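Local coordinates for zinc-finger (PDB 3RMQ), which is of unknown function but binds a zinc ion through one histidine and three cysteines, as expected of its zinc-finger family, at residues D48-A51 and G52-F55; G71-M74 and R75-S78. The protein carries 1 engineered substitution. All blocks are in the same frame, centred on the assembly; numbering follows the deposited sequence.

Interaction 1: residues D48-A51 and G52-F55; sequences DLTA and GLWF
The indole of W54 lies over A51, six-membered ring toward the methyl and five-membered ring above the alpha carbon. A51 CA sits 3.4 Å from the centroid of that five-membered ring and only 5° off its normal, a CH-pi contact, while A51 CB is 3.8 Å from W54 CE2. With CG anti to the carbonyl carbon (chi1 -75°), the ring folds back over the chain that precedes it and its N-H arrives at D48. There W54 NE1 donates to D48 O at 2.9 Å; the donor stands well above the carbonyl plane, and the oxygen is tilted slightly from the ring plane. The same oxygen also accepts from Q10 NE2, so two donors grip it. The backbone makes two overlapping turns, closed by i-to-i+3 bonds from L53 N to T50 O at 2.8 Å and from W54 N to A51 O at 3.1 Å. T50 CG2 lies 3.6 Å from L53 CG, an apolar touch. The D48 carboxylate points elsewhere, to Q43 N and Q11 NE2, and W54 also packs on W9 and Q10 of strand 7-12. A51 under one face and the bond to D48 restrict the indole's rotation, and a backbone carbonyl satisfies its N-H.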
# COMPACT_ATOMS: atom_id res chain seq x y z
N ASP A 48 -6.50 -12.44 8.82
CA ASP A 48 -5.29 -11.60 8.77
C ASP A 48 -4.07 -12.23 9.45
O ASP A 48 -2.93 -11.82 9.15
CB ASP A 48 -5.49 -10.22 9.40
CG ASP A 48 -6.63 -9.42 8.79
OD1 ASP A 48 -7.01 -9.65 7.62
OD2 ASP A 48 -7.14 -8.51 9.52
N LEU A 49 -4.27 -13.18 10.36
CA LEU A 49 -3.08 -13.74 11.07
C LEU A 49 -2.63 -15.11 10.52
O LEU A 49 -1.80 -15.78 11.12
CB LEU A 49 -3.32 -13.83 12.58
CG LEU A 49 -3.39 -12.50 13.37
CD1 LEU A 49 -2.23 -11.58 13.10
CD2 LEU A 49 -4.63 -11.77 13.10
N THR A 50 -3.15 -15.51 9.36
CA THR A 50 -2.61 -16.70 8.67
C THR A 50 -2.28 -16.29 7.26
O THR A 50 -3.18 -16.12 6.47
CB THR A 50 -3.65 -17.82 8.67
OG1 THR A 50 -3.96 -18.15 10.03
CG2 THR A 50 -3.12 -19.07 7.94
N ALA A 51 -0.99 -16.14 6.93
CA ALA A 51 -0.66 -15.53 5.65
C ALA A 51 -1.10 -16.44 4.48
O ALA A 51 -1.35 -15.94 3.38
CB ALA A 51 0.83 -15.23 5.56
N GLY A 52 -1.24 -17.74 4.74
CA GLY A 52 -1.79 -18.62 3.70
C GLY A 52 -3.27 -18.35 3.39
O GLY A 52 -3.81 -18.83 2.39
N LEU A 53 -3.93 -17.61 4.25
CA LEU A 53 -5.33 -17.23 4.03
C LEU A 53 -5.47 -15.76 3.60
O LEU A 53 -6.58 -15.18 3.69
CB LEU A 53 -6.15 -17.41 5.33
CG LEU A 53 -6.12 -18.78 6.03
CD1 LEU A 53 -7.07 -18.72 7.24
CD2 LEU A 53 -6.50 -19.92 5.04
N TRP A 54 -4.38 -15.11 3.19
CA TRP A 54 -4.50 -13.72 2.79
C TRP A 54 -5.06 -13.61 1.38
O TRP A 54 -4.30 -13.68 0.39
CB TRP A 54 -3.14 -13.05 2.79
CG TRP A 54 -2.62 -12.75 4.18
CD1 TRP A 54 -3.24 -12.95 5.41
CD2 TRP A 54 -1.37 -12.15 4.46
NE1 TRP A 54 -2.38 -12.55 6.43
CE2 TRP A 54 -1.23 -12.06 5.87
CE3 TRP A 54 -0.31 -11.72 3.64
CZ2 TRP A 54 -0.09 -11.55 6.47
CZ3 TRP A 54 0.86 -11.20 4.26
CH2 TRP A 54 0.94 -11.11 5.64
N PHE A 55 -6.37 -13.43 1.28
CA PHE A 55 -6.99 -13.36 -0.05
C PHE A 55 -7.38 -11.93 -0.44
O PHE A 55 -7.86 -11.69 -1.54
CB PHE A 55 -8.28 -14.24 -0.09
CG PHE A 55 -8.04 -15.70 0.18
CD1 PHE A 55 -6.77 -16.26 0.11
CD2 PHE A 55 -9.08 -16.53 0.54
CE1 PHE A 55 -6.55 -17.63 0.40
CE2 PHE A 55 -8.87 -17.89 0.79
CZ PHE A 55 -7.60 -18.44 0.71

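Interaction 2: residues G71-M74 and R75-S78. Engineered in segment 71-74: M74 (natural residue Val).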
# COMPACT_ATOMS: atom_id res chain seq x y z
N GLY A 71 13.39 2.72 -4.51
CA GLY A 71 14.21 3.49 -5.44
C GLY A 71 13.87 3.30 -6.92
O GLY A 71 14.68 3.70 -7.78
N TRP A 72 12.71 2.73 -7.24
CA TRP A 72 12.37 2.57 -8.66
C TRP A 72 12.20 3.90 -9.37
O TRP A 72 11.70 4.85 -8.77
CB TRP A 72 11.07 1.83 -8.85
CG TRP A 72 11.15 0.44 -8.50
CD1 TRP A 72 12.10 -0.17 -7.74
CD2 TRP A 72 10.21 -0.56 -8.86
NE1 TRP A 72 11.82 -1.51 -7.62
CE2 TRP A 72 10.66 -1.78 -8.30
CE3 TRP A 72 9.02 -0.55 -9.59
CZ2 TRP A 72 9.98 -2.97 -8.46
CZ3 TRP A 72 8.33 -1.73 -9.75
CH2 TRP A 72 8.82 -2.94 -9.18
N PRO A 73 12.57 3.94 -10.68
CA PRO A 73 12.28 5.12 -11.49
C PRO A 73 10.78 5.23 -11.69
O PRO A 73 10.07 4.22 -11.59
CB PRO A 73 12.97 4.82 -12.82
CG PRO A 73 12.99 3.35 -12.91
CD PRO A 73 13.17 2.86 -11.48
N MSE A 74 10.31 6.44 -11.96
CA MSE A 74 8.89 6.68 -12.16
C MSE A 74 8.29 5.82 -13.26
O MSE A 74 7.17 5.33 -13.11
CB MSE A 74 8.62 8.16 -12.45
CG MSE A 74 8.92 9.07 -11.25
SE MSE A 74 7.84 8.68 -9.63
CE MSE A 74 6.79 10.33 -9.64
N ARG A 75 9.00 5.58 -14.34
CA ARG A 75 8.38 4.81 -15.41
C ARG A 75 8.05 3.38 -14.99
O ARG A 75 7.01 2.87 -15.37
CB ARG A 75 9.20 4.81 -16.70
CG ARG A 75 10.69 4.81 -16.48
CD ARG A 75 11.22 6.21 -16.71
NE ARG A 75 11.92 6.75 -15.55
CZ ARG A 75 11.58 7.87 -14.91
NH1 ARG A 75 10.53 8.58 -15.29
NH2 ARG A 75 12.30 8.27 -13.88
N GLU A 76 8.90 2.74 -14.19
CA GLU A 76 8.59 1.38 -13.73
C GLU A 76 7.53 1.35 -12.65
O GLU A 76 6.81 0.37 -12.51
CB GLU A 76 9.83 0.72 -13.14
CG GLU A 76 10.96 0.60 -14.11
CD GLU A 76 12.11 -0.13 -13.49
OE1 GLU A 76 12.16 -0.23 -12.24
OE2 GLU A 76 12.97 -0.60 -14.25
N ILE A 77 7.48 2.39 -11.82
CA ILE A 77 6.40 2.50 -10.84
C ILE A 77 5.07 2.65 -11.62
O ILE A 77 4.05 2.09 -11.25
CB ILE A 77 6.64 3.67 -9.86
CG1 ILE A 77 7.92 3.45 -9.06
CG2 ILE A 77 5.49 3.79 -8.90
CD1 ILE A 77 8.28 4.61 -8.13
N SER A 78 5.11 3.39 -12.72
CA SER A 78 3.90 3.63 -13.47
C SER A 78 3.34 2.32 -14.01
O SER A 78 2.14 2.07 -13.89
CB SER A 78 4.16 4.61 -14.60
OG SER A 78 2.94 4.90 -15.23
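This is a local contact at the start of helix 74-81, where the loop leaving helix 60-69 turns into the next helix on the protein surface. P73 occupies the N-cap position, and its carbonyl takes the first helical bond: I77 N reaches P73 O at 3.2 Å, in the carbonyl plane and fairly straight (162° at the hydrogen), with a weak bond from E76 N beside it. One residue on, S78 N bonds M74 O at 2.9 Å. Side chains of the first turn fold back over the loop. E76, extended beyond CG, crosses the P73 ring obliquely and brings OE1 to 3.3 Å from P73 CD; the same oxygen lies over one face of the W72 indole, near its rim, with carboxylate and ring planes 86° apart. W72 itself meets the I77 side chain through its CB, 3.5 Å from I77 CG1, and the I77 side chain continues onto I64 and K68 of helix 60-69 and L108 of helix 102-109. The arginine R75 bends at chi2 and chi3, which lays its guanidinium over the P73-M74 peptide; R75 NE is 3.5 Å from P73 CB. The side chain of M74, an engineered selenomethionine in place of valine, touches K68 and L108; its SE lies 4.4 Å from I77 CD1. S78 OG bonds L108 O. G71, with positive phi, closes helix 60-69 in a Schellman motif, and the proline N-cap opens the next: a short helix-to-helix connection joining two helices that pack through I77.

Both contacts are local and at the surface, on opposite sides of the chain's centre, with centres about 29 Å apart and no touch between them. They belong to different parts of the fold: interaction 1 shapes a loop between strand 39-40 and helix 60-69 that packs on strand 7-12, whereas interaction 2 lies beyond helix 60-69 and joins it to helix 74-81. Each has a tryptophan, used differently: in 48-55 the indole is held by an N-H bond and a CH-pi contact, while in 71-78 its face meets a carboxylate oxygen and the CB touches an isoleucine. Helical i-to-i+4 bonds occur in interaction 2 alone; interaction 1 has i-to-i+3 bonds. Neither includes a zinc ligand.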